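Local coordinates for putative sarcosine dimethylglycine methyltransferase (Galdieria sulphuraria, PDB 2O57), which probably transfers methyl groups from S-adenosylmethionine to sarcosine and dimethylglycine, at residues E73-V79 against M289-K293; S107-I113 against N133-G139; D148-I154 against C173-P179. One frame throughout, in Å; residues are numbered along the deposited sequence.

Interaction 1. Residues E73-V79 against M289-K293; sequences ELAMTGV and MLFRK
Leu290 pushes its two methyl groups from strand 284-293 against the last turn of helix 59-76 and Thr77 just beyond it, and this is the tighter half of the contact. CD2 lies 3.9 Å from Thr77 CG2, the two side chains meeting at a slant, and equally close to the carbonyl oxygen of Glu73. The other branch, CD1, rests 4.0 Å from Glu73 CB, while Leu74 CD1 adds a looser touch to CD2. The carboxylate of Glu73 takes no part in this packing; it pairs with Arg230 and with Arg234 of the second subunit. Thr77 is fixed in rotation because its OG1 bonds back to Leu74 O at 2.8 Å, in the carbonyl plane, and that leaves CG2 turned toward the leucine.

The other half is looser and watered. Arg292 runs extended from the strand, with CG anti to the backbone N (chi1 -174°), and bends at chi3 to bring its guanidinium up to the end of the helix. There NH2 offers an N-H in its own plane to Thr77 O, but at 3.3 Å the bond is weak although nearly straight (167°). One water bridges the same oxygen, at 2.6 Å, to NH1, which also bonds Arg180 O. Val79 CG1 comes no nearer to NH1 than 4.5 Å.

The contact thus joins the C-terminal end of helix 59-76 to strand 284-293, the antiparallel member of the sheet. A cationic group beside a carbonyl at the helix C-terminus probably interacts favourably with the helix dipole, and the bridging water adds a second path between the two groups.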
loop_
_atom_site.group_PDB
_atom_site.type_symbol
_atom_site.label_atom_id
_atom_site.label_comp_id
_atom_site.label_asym_id
_atom_site.label_seq_id
_atom_site.Cartn_x
_atom_site.Cartn_y
_atom_site.Cartn_z
ATOM N N GLU A 73 -3.376 -9.207 0.666
ATOM C CA GLU A 73 -2.691 -8.811 -0.565
ATOM C C GLU A 73 -2.182 -10.097 -1.239
ATOM O O GLU A 73 -2.431 -10.321 -2.412
ATOM C CB GLU A 73 -1.539 -7.818 -0.283
ATOM C CG GLU A 73 -2.010 -6.441 0.309
ATOM C CD GLU A 73 -2.658 -5.536 -0.706
ATOM O OE1 GLU A 73 -2.567 -5.822 -1.929
ATOM O OE2 GLU A 73 -3.256 -4.529 -0.303
ATOM N N LEU A 74 -1.528 -10.956 -0.465
ATOM C CA LEU A 74 -1.025 -12.222 -0.962
ATOM C C LEU A 74 -2.153 -13.120 -1.506
ATOM O O LEU A 74 -1.997 -13.750 -2.546
ATOM C CB LEU A 74 -0.271 -12.944 0.152
ATOM C CG LEU A 74 0.753 -14.013 -0.216
ATOM C CD1 LEU A 74 1.709 -13.545 -1.321
ATOM C CD2 LEU A 74 1.559 -14.370 1.063
ATOM N N ALA A 75 -3.275 -13.190 -0.794
ATOM C CA ALA A 75 -4.408 -14.039 -1.215
ATOM C C ALA A 75 -4.974 -13.636 -2.590
ATOM O O ALA A 75 -5.386 -14.502 -3.399
ATOM C CB ALA A 75 -5.514 -14.037 -0.151
HETATM N N MSE A 76 -4.986 -12.318 -2.852
HETATM C CA MSE A 76 -5.474 -11.788 -4.144
HETATM C C MSE A 76 -4.629 -12.308 -5.316
HETATM O O MSE A 76 -5.109 -12.341 -6.446
HETATM C CB MSE A 76 -5.510 -10.236 -4.147
HETATM C CG MSE A 76 -6.508 -9.626 -3.149
HETATM SE SE MSE A 76 -8.313 -9.953 -3.700
HETATM C CE MSE A 76 -8.561 -8.402 -4.844
ATOM N N THR A 77 -3.387 -12.736 -5.063
ATOM C CA THR A 77 -2.547 -13.286 -6.159
ATOM C C THR A 77 -2.832 -14.763 -6.476
ATOM O O THR A 77 -2.250 -15.303 -7.422
ATOM C CB THR A 77 -1.001 -13.110 -5.895
ATOM O OG1 THR A 77 -0.561 -14.050 -4.899
ATOM C CG2 THR A 77 -0.658 -11.639 -5.489
ATOM N N GLY A 78 -3.711 -15.411 -5.702
ATOM C CA GLY A 78 -4.032 -16.823 -5.921
ATOM C C GLY A 78 -3.136 -17.869 -5.276
ATOM O O GLY A 78 -3.469 -19.047 -5.324
ATOM N N VAL A 79 -2.047 -17.456 -4.621
ATOM C CA VAL A 79 -1.042 -18.430 -4.136
ATOM C C VAL A 79 -1.417 -19.127 -2.834
ATOM O O VAL A 79 -0.832 -20.186 -2.513
ATOM C CB VAL A 79 0.396 -17.848 -3.972
ATOM C CG1 VAL A 79 1.008 -17.453 -5.353
ATOM C CG2 VAL A 79 0.435 -16.685 -2.955
HETATM N N MSE A 289 5.948 -4.744 -0.180
HETATM C CA MSE A 289 6.018 -5.074 -1.603
HETATM C C MSE A 289 5.562 -6.492 -1.907
HETATM O O MSE A 289 5.729 -7.381 -1.097
HETATM C CB MSE A 289 7.438 -4.937 -2.140
HETATM C CG MSE A 289 8.196 -3.735 -1.590
HETATM SE SE MSE A 289 10.058 -3.618 -2.060
HETATM C CE MSE A 289 9.914 -3.175 -3.979
ATOM N N LEU A 290 5.019 -6.692 -3.103
ATOM C CA LEU A 290 4.761 -8.036 -3.597
ATOM C C LEU A 290 5.435 -8.195 -4.940
ATOM O O LEU A 290 5.425 -7.278 -5.789
ATOM C CB LEU A 290 3.279 -8.324 -3.720
ATOM C CG LEU A 290 2.564 -8.796 -2.447
ATOM C CD1 LEU A 290 2.207 -7.528 -1.558
ATOM C CD2 LEU A 290 1.341 -9.461 -2.961
ATOM N N PHE A 291 6.035 -9.361 -5.120
ATOM C CA PHE A 291 6.758 -9.688 -6.340
ATOM C C PHE A 291 6.215 -10.982 -6.885
ATOM O O PHE A 291 5.667 -11.791 -6.129
ATOM C CB PHE A 291 8.240 -9.930 -6.048
ATOM C CG PHE A 291 8.936 -8.807 -5.324
ATOM C CD1 PHE A 291 9.477 -7.736 -6.029
ATOM C CD2 PHE A 291 9.090 -8.853 -3.940
ATOM C CE1 PHE A 291 10.156 -6.706 -5.358
ATOM C CE2 PHE A 291 9.776 -7.840 -3.262
ATOM C CZ PHE A 291 10.305 -6.766 -3.974
ATOM N N ARG A 292 6.371 -11.192 -8.185
ATOM C CA ARG A 292 6.142 -12.512 -8.738
ATOM C C ARG A 292 7.363 -12.962 -9.540
ATOM O O ARG A 292 7.999 -12.156 -10.223
ATOM C CB ARG A 292 4.879 -12.547 -9.603
ATOM C CG ARG A 292 4.509 -13.956 -10.092
ATOM C CD ARG A 292 3.307 -14.009 -11.038
ATOM N NE ARG A 292 2.018 -13.630 -10.455
ATOM C CZ ARG A 292 1.199 -14.416 -9.743
ATOM N NH1 ARG A 292 1.510 -15.691 -9.421
ATOM N NH2 ARG A 292 0.049 -13.902 -9.336
ATOM N N LYS A 293 7.708 -14.242 -9.437
ATOM C CA LYS A 293 8.764 -14.822 -10.260
ATOM C C LYS A 293 8.274 -15.055 -11.720
ATOM O O LYS A 293 7.767 -16.136 -12.071
ATOM C CB LYS A 293 9.279 -16.129 -9.660
ATOM C CG LYS A 293 10.474 -16.705 -10.408
ATOM C CD LYS A 293 11.117 -17.891 -9.628
ATOM C CE LYS A 293 12.123 -18.661 -10.486
ATOM N NZ LYS A 293 12.739 -19.793 -9.689
HETATM O O HOH W 1 -1.007 -17.230 -8.683
#

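Interaction 2. Residues S107-I113 against N133-G139; sequences SIDCLNI and NITVKYG
Strands 107-112 and 134-138 run parallel, their axes 4.6 Å apart and twisted by -20°, and Ile108, Cys110 and Asn112 each use both N-H and C=O to bond the neighbouring strand, from Ile108 N to Asn133 O at one end to Gly139 N on Asn112 O at the other. That last bond is the poorest aligned, its donor standing well above the carbonyl plane. On one face, Asp109 and Thr135 lie side by side and point the same way. Thr135 OG1 points its proton at Asp109 OD1; the modelled 2.5 Å is very short, so the exact length is doubtful. A chi1 of 71° sets this hydroxyl between the backbone N and the carbonyl carbon. OD2 of the same carboxylate is gripped by Lys85 and Tyr151, and Lys137 crosses Asp109 at a slant, its CE 3.5 Å from OD2, NZ staying too far for a salt bridge.

This is the right-handed beta-alpha-beta crossover of a Rossmann-like methyltransferase: helix 115-128 links the two strands and packs over the face carrying Cys110 and Val136. There Cys110 SG meets Ile134 CG2 at 3.8 Å. Further along, Asn112 has its amide held by Gln117 and by the N-H of Gly92, in a glycine-rich turn consistent with a cofactor-binding loop.

At the C-terminal ends Leu111 stays buried, while Ile113 and Tyr138 are exposed. Leu111 CD1 settles 3.6 Å from Gly139 N, where a side chain on the glycine would be tight. Ile113 brings its carbonyl oxygen to the edge of the Tyr138 ring, 3.1 Å from CE1, and its CD1 lies 3.9 Å from CZ.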
loop_
_atom_site.group_PDB
_atom_site.type_symbol
_atom_site.label_atom_id
_atom_site.label_comp_id
_atom_site.label_asym_id
_atom_site.label_seq_id
_atom_site.Cartn_x
_atom_site.Cartn_y
_atom_site.Cartn_z
ATOM N N SER A 107 1.017 -24.899 4.117
ATOM C CA SER A 107 2.146 -25.366 4.910
ATOM C C SER A 107 3.258 -24.315 4.878
ATOM O O SER A 107 3.497 -23.690 3.838
ATOM C CB SER A 107 2.659 -26.679 4.322
ATOM O OG SER A 107 1.648 -27.693 4.425
ATOM N N ILE A 108 3.935 -24.123 6.001
ATOM C CA ILE A 108 4.968 -23.091 6.112
ATOM C C ILE A 108 6.272 -23.685 6.628
ATOM O O ILE A 108 6.282 -24.337 7.680
ATOM C CB ILE A 108 4.555 -21.952 7.096
ATOM C CG1 ILE A 108 3.222 -21.277 6.680
ATOM C CG2 ILE A 108 5.676 -20.905 7.238
ATOM C CD1 ILE A 108 3.352 -20.345 5.512
ATOM N N ASP A 109 7.375 -23.410 5.922
ATOM C CA ASP A 109 8.703 -23.658 6.482
ATOM C C ASP A 109 9.218 -22.319 7.010
ATOM O O ASP A 109 9.267 -21.339 6.262
ATOM C CB ASP A 109 9.670 -24.176 5.432
ATOM C CG ASP A 109 9.306 -25.564 4.926
ATOM O OD1 ASP A 109 8.610 -26.320 5.622
ATOM O OD2 ASP A 109 9.752 -25.910 3.839
ATOM N N CYS A 110 9.647 -22.302 8.275
ATOM C CA CYS A 110 10.196 -21.095 8.881
ATOM C C CYS A 110 11.712 -21.172 8.787
ATOM O O CYS A 110 12.301 -22.236 9.076
ATOM C CB CYS A 110 9.750 -20.986 10.355
ATOM S SG CYS A 110 8.013 -20.798 10.618
ATOM N N LEU A 111 12.346 -20.081 8.361
ATOM C CA LEU A 111 13.802 -19.982 8.387
ATOM C C LEU A 111 14.170 -18.852 9.308
ATOM O O LEU A 111 13.699 -17.724 9.132
ATOM C CB LEU A 111 14.406 -19.764 6.995
ATOM C CG LEU A 111 15.938 -19.835 6.931
ATOM C CD1 LEU A 111 16.416 -21.248 7.221
ATOM C CD2 LEU A 111 16.380 -19.413 5.516
ATOM N N ASN A 112 14.996 -19.141 10.305
ATOM C CA ASN A 112 15.281 -18.131 11.302
ATOM C C ASN A 112 16.679 -18.380 11.870
ATOM O O ASN A 112 17.071 -19.546 12.047
ATOM C CB ASN A 112 14.216 -18.228 12.399
ATOM C CG ASN A 112 14.121 -16.996 13.264
ATOM O OD1 ASN A 112 13.881 -15.887 12.770
ATOM N ND2 ASN A 112 14.200 -17.188 14.579
ATOM N N ILE A 113 17.389 -17.295 12.165
ATOM C CA ILE A 113 18.775 -17.364 12.618
ATOM C C ILE A 113 18.906 -17.554 14.129
ATOM O O ILE A 113 19.969 -17.900 14.591
ATOM C CB ILE A 113 19.622 -16.120 12.135
ATOM C CG1 ILE A 113 21.127 -16.411 12.131
ATOM C CG2 ILE A 113 19.303 -14.843 12.944
ATOM C CD1 ILE A 113 21.612 -17.425 11.049
ATOM N N ASN A 133 2.160 -29.073 9.741
ATOM C CA ASN A 133 2.086 -28.007 8.741
ATOM C C ASN A 133 3.216 -27.011 8.808
ATOM O O ASN A 133 3.462 -26.292 7.837
ATOM C CB ASN A 133 0.741 -27.247 8.796
ATOM C CG ASN A 133 -0.407 -28.000 8.087
ATOM O OD1 ASN A 133 -0.959 -27.528 7.062
ATOM N ND2 ASN A 133 -0.774 -29.163 8.631
ATOM N N ILE A 134 3.908 -26.955 9.947
ATOM C CA ILE A 134 4.976 -25.958 10.124
ATOM C C ILE A 134 6.303 -26.636 10.485
ATOM O O ILE A 134 6.384 -27.400 11.459
ATOM C CB ILE A 134 4.617 -24.872 11.191
ATOM C CG1 ILE A 134 3.233 -24.250 10.914
ATOM C CG2 ILE A 134 5.723 -23.759 11.239
ATOM C CD1 ILE A 134 2.684 -23.420 12.116
ATOM N N THR A 135 7.333 -26.362 9.688
ATOM C CA THR A 135 8.662 -26.834 10.027
ATOM C C THR A 135 9.533 -25.653 10.372
ATOM O O THR A 135 9.339 -24.562 9.856
ATOM C CB THR A 135 9.318 -27.662 8.906
ATOM O OG1 THR A 135 9.653 -26.781 7.831
ATOM C CG2 THR A 135 8.390 -28.709 8.403
ATOM N N VAL A 136 10.497 -25.848 11.251
ATOM C CA VAL A 136 11.326 -24.738 11.650
ATOM C C VAL A 136 12.760 -25.142 11.333
ATOM O O VAL A 136 13.248 -26.167 11.834
ATOM C CB VAL A 136 11.204 -24.428 13.193
ATOM C CG1 VAL A 136 12.055 -23.219 13.559
ATOM C CG2 VAL A 136 9.751 -24.170 13.613
ATOM N N LYS A 137 13.432 -24.319 10.525
ATOM C CA LYS A 137 14.821 -24.576 10.110
ATOM C C LYS A 137 15.699 -23.400 10.531
ATOM O O LYS A 137 15.254 -22.261 10.520
ATOM C CB LYS A 137 14.888 -24.742 8.582
ATOM C CG LYS A 137 13.788 -25.657 7.941
ATOM C CD LYS A 137 13.667 -25.353 6.419
ATOM C CE LYS A 137 12.637 -26.273 5.703
ATOM N NZ LYS A 137 13.091 -27.698 5.498
ATOM N N TYR A 138 16.913 -23.696 10.975
ATOM C CA TYR A 138 17.910 -22.702 11.286
ATOM C C TYR A 138 18.643 -22.359 10.000
ATOM O O TYR A 138 18.943 -23.244 9.193
ATOM C CB TYR A 138 18.912 -23.245 12.307
ATOM C CG TYR A 138 20.148 -22.386 12.501
ATOM C CD1 TYR A 138 20.151 -21.344 13.424
ATOM C CD2 TYR A 138 21.320 -22.622 11.769
ATOM C CE1 TYR A 138 21.273 -20.552 13.617
ATOM C CE2 TYR A 138 22.454 -21.833 11.964
ATOM C CZ TYR A 138 22.420 -20.801 12.899
ATOM O OH TYR A 138 23.529 -20.000 13.117
ATOM N N GLY A 139 18.896 -21.070 9.794
ATOM C CA GLY A 139 19.790 -20.673 8.733
ATOM C C GLY A 139 19.688 -19.221 8.318
ATOM O O GLY A 139 19.022 -18.395 8.981
HETATM O O HOH W 2 6.010 -27.059 6.156
#

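Interaction 3. Residues D148-I154 against C173-P179; sequences DNSYDFI and CARVLKP
Ile154 drives its CD1 methyl into a hollow made by Cys173, Val176 and Leu177, where helix 166-176 gives way to the next short strand. The methyl lies 3.7 Å from Leu177 CG and 3.8 Å from Cys173 CB, with Val176 CG2 closing another side. Leu177 answers with a bump: CD2 fits over the bend of segment 148-154, 3.6 Å from Tyr151 O and close to Phe153 CA. Val176 CG2 also reaches the Tyr151 ring, the two side chains running alongside.

Around this apolar fit the turn at 148-150 wraps the helix end. Val176 O takes two N-H groups, Ser150 N from above the carbonyl plane and Tyr151 N nearly end-on, while Asn149 N bonds Arg175 O. The Tyr151 N bond, with Lys178 N on Tyr151 O, makes a single parallel bridge of Tyr151 with Leu177.

Two salt bridges flank the apolar fit. Arg175, with CG anti to its N (chi1 -178°) and a bend at chi3, curls NH1 back to Asp148 OD1 at 2.9 Å; the oxygen is met on its anti side, in the guanidinium plane, with the two flat groups 53° apart. Glu172 and the Cys146 carbonyl hold the same guanidinium. A leucine in place of Arg175 would probably leave Asp148 and Glu172 without their shared cation and the turn less firmly tied to the helix. Lys178 lies alongside Asp152, its NZ 2.8 Å from OD1 on the syn side, and Asp152 OD2 accepts the backbone N-H of Lys85. Charge pairing outside and methyl packing inside thus seam the helix end to strand 151-157.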
loop_
_atom_site.group_PDB
_atom_site.type_symbol
_atom_site.label_atom_id
_atom_site.label_comp_id
_atom_site.label_asym_id
_atom_site.label_seq_id
_atom_site.Cartn_x
_atom_site.Cartn_y
_atom_site.Cartn_z
ATOM N N ASP A 148 16.041 -25.564 -5.355
ATOM C CA ASP A 148 15.448 -24.620 -6.314
ATOM C C ASP A 148 13.980 -24.943 -6.543
ATOM O O ASP A 148 13.599 -26.114 -6.499
ATOM C CB ASP A 148 16.124 -24.691 -7.673
ATOM C CG ASP A 148 17.602 -24.373 -7.618
ATOM O OD1 ASP A 148 18.173 -24.302 -6.506
ATOM O OD2 ASP A 148 18.176 -24.173 -8.697
ATOM N N ASN A 149 13.175 -23.909 -6.794
ATOM C CA ASN A 149 11.790 -24.070 -7.178
ATOM C C ASN A 149 10.965 -24.865 -6.180
ATOM O O ASN A 149 10.240 -25.757 -6.591
ATOM C CB ASN A 149 11.694 -24.725 -8.565
ATOM C CG ASN A 149 12.430 -23.959 -9.610
ATOM O OD1 ASN A 149 12.227 -22.746 -9.745
ATOM N ND2 ASN A 149 13.320 -24.636 -10.346
ATOM N N SER A 150 11.115 -24.556 -4.885
ATOM C CA SER A 150 10.422 -25.264 -3.802
ATOM C C SER A 150 9.105 -24.617 -3.342
ATOM O O SER A 150 8.200 -25.326 -2.911
ATOM C CB SER A 150 11.345 -25.375 -2.561
ATOM O OG SER A 150 12.283 -26.430 -2.715
ATOM N N TYR A 151 9.009 -23.281 -3.417
ATOM C CA TYR A 151 7.907 -22.582 -2.770
ATOM C C TYR A 151 6.876 -21.928 -3.665
ATOM O O TYR A 151 7.204 -21.245 -4.617
ATOM C CB TYR A 151 8.460 -21.577 -1.730
ATOM C CG TYR A 151 9.227 -22.299 -0.635
ATOM C CD1 TYR A 151 8.547 -22.989 0.363
ATOM C CD2 TYR A 151 10.614 -22.340 -0.644
ATOM C CE1 TYR A 151 9.217 -23.683 1.347
ATOM C CE2 TYR A 151 11.326 -23.031 0.333
ATOM C CZ TYR A 151 10.615 -23.713 1.323
ATOM O OH TYR A 151 11.287 -24.403 2.310
ATOM N N ASP A 152 5.615 -22.094 -3.306
ATOM C CA ASP A 152 4.569 -21.317 -3.932
ATOM C C ASP A 152 4.656 -19.845 -3.556
ATOM O O ASP A 152 4.286 -19.000 -4.341
ATOM C CB ASP A 152 3.225 -21.896 -3.550
ATOM C CG ASP A 152 3.082 -23.323 -4.012
ATOM O OD1 ASP A 152 3.087 -23.490 -5.244
ATOM O OD2 ASP A 152 3.041 -24.251 -3.170
ATOM N N PHE A 153 5.150 -19.548 -2.351
ATOM C CA PHE A 153 5.207 -18.175 -1.848
ATOM C C PHE A 153 6.237 -18.018 -0.725
ATOM O O PHE A 153 6.659 -19.000 -0.083
ATOM C CB PHE A 153 3.814 -17.663 -1.389
ATOM C CG PHE A 153 3.281 -18.351 -0.161
ATOM C CD1 PHE A 153 3.524 -17.820 1.115
ATOM C CD2 PHE A 153 2.506 -19.521 -0.269
ATOM C CE1 PHE A 153 3.015 -18.472 2.270
ATOM C CE2 PHE A 153 1.990 -20.168 0.868
ATOM C CZ PHE A 153 2.249 -19.627 2.145
ATOM N N ILE A 154 6.694 -16.781 -0.577
ATOM C CA ILE A 154 7.578 -16.333 0.493
ATOM C C ILE A 154 6.903 -15.159 1.231
ATOM O O ILE A 154 6.325 -14.231 0.611
ATOM C CB ILE A 154 8.971 -15.878 -0.013
ATOM C CG1 ILE A 154 9.707 -17.046 -0.632
ATOM C CG2 ILE A 154 9.819 -15.216 1.150
ATOM C CD1 ILE A 154 11.054 -16.658 -1.395
ATOM N N CYS A 173 15.856 -15.738 -2.824
ATOM C CA CYS A 173 14.382 -15.705 -2.905
ATOM C C CYS A 173 13.901 -16.198 -4.278
ATOM O O CYS A 173 13.003 -17.062 -4.357
ATOM C CB CYS A 173 13.809 -14.326 -2.579
ATOM S SG CYS A 173 13.966 -13.853 -0.809
ATOM N N ALA A 174 14.497 -15.662 -5.346
ATOM C CA ALA A 174 14.111 -16.060 -6.676
ATOM C C ALA A 174 14.423 -17.533 -6.947
ATOM O O ALA A 174 13.584 -18.242 -7.489
ATOM C CB ALA A 174 14.714 -15.136 -7.747
ATOM N N ARG A 175 15.597 -17.997 -6.507
ATOM C CA ARG A 175 15.989 -19.401 -6.663
ATOM C C ARG A 175 14.973 -20.376 -6.057
ATOM O O ARG A 175 14.593 -21.373 -6.678
ATOM C CB ARG A 175 17.375 -19.659 -6.035
ATOM C CG ARG A 175 17.842 -21.096 -6.215
ATOM C CD ARG A 175 19.211 -21.355 -5.587
ATOM N NE ARG A 175 19.189 -21.251 -4.119
ATOM C CZ ARG A 175 18.742 -22.203 -3.302
ATOM N NH1 ARG A 175 18.226 -23.335 -3.797
ATOM N NH2 ARG A 175 18.810 -22.020 -1.989
ATOM N N VAL A 176 14.541 -20.102 -4.833
ATOM C CA VAL A 176 13.689 -21.057 -4.143
ATOM C C VAL A 176 12.201 -20.951 -4.483
ATOM O O VAL A 176 11.426 -21.830 -4.155
ATOM C CB VAL A 176 13.936 -21.077 -2.618
ATOM C CG1 VAL A 176 15.429 -21.390 -2.331
ATOM C CG2 VAL A 176 13.441 -19.755 -1.913
ATOM N N LEU A 177 11.809 -19.865 -5.135
ATOM C CA LEU A 177 10.427 -19.733 -5.563
ATOM C C LEU A 177 10.207 -20.575 -6.783
ATOM O O LEU A 177 11.080 -20.661 -7.670
ATOM C CB LEU A 177 10.058 -18.275 -5.882
ATOM C CG LEU A 177 9.600 -17.372 -4.742
ATOM C CD1 LEU A 177 9.501 -15.925 -5.263
ATOM C CD2 LEU A 177 8.255 -17.864 -4.183
ATOM N N LYS A 178 9.036 -21.193 -6.839
ATOM C CA LYS A 178 8.602 -21.817 -8.094
ATOM C C LYS A 178 8.341 -20.733 -9.129
ATOM O O LYS A 178 8.083 -19.584 -8.784
ATOM C CB LYS A 178 7.331 -22.627 -7.896
ATOM C CG LYS A 178 7.459 -23.833 -6.953
ATOM C CD LYS A 178 6.228 -24.716 -7.107
ATOM C CE LYS A 178 5.745 -25.243 -5.771
ATOM N NZ LYS A 178 4.388 -25.887 -5.971
ATOM N N PRO A 179 8.371 -21.099 -10.423
ATOM C CA PRO A 179 7.912 -20.151 -11.441
ATOM C C PRO A 179 6.512 -19.632 -11.078
ATOM O O PRO A 179 5.639 -20.403 -10.655
ATOM C CB PRO A 179 7.857 -21.014 -12.713
ATOM C CG PRO A 179 8.945 -22.079 -12.463
ATOM C CD PRO A 179 8.803 -22.394 -11.002
HETATM O O HOH W 3 15.385 -21.739 -9.323
#

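Overall arrangement
All three contacts reach one seven-stranded mixed sheet. Interaction 1 brackets the other two in sequence: its helix 59-76 precedes the first strand, and strand 284-293 is the last. Interaction 2, at the 134-138 edge, closes before interaction 3 opens. The centres of interactions 1 and 2 are about 20 Å apart and their nearest atoms about 8 Å, so the two do not touch, whereas interaction 3 lies about 13 Å from the first and 15 Å from the second, centre to centre, and meets both. Lys293 NZ probably bonds the carbonyls of Ala174 and Leu177, and Ile108 CD1 packs on Phe153 CZ. Interaction 3 thus links the Rossmann-like half to the side where 284-293, the sheet's one antiparallel strand, lies.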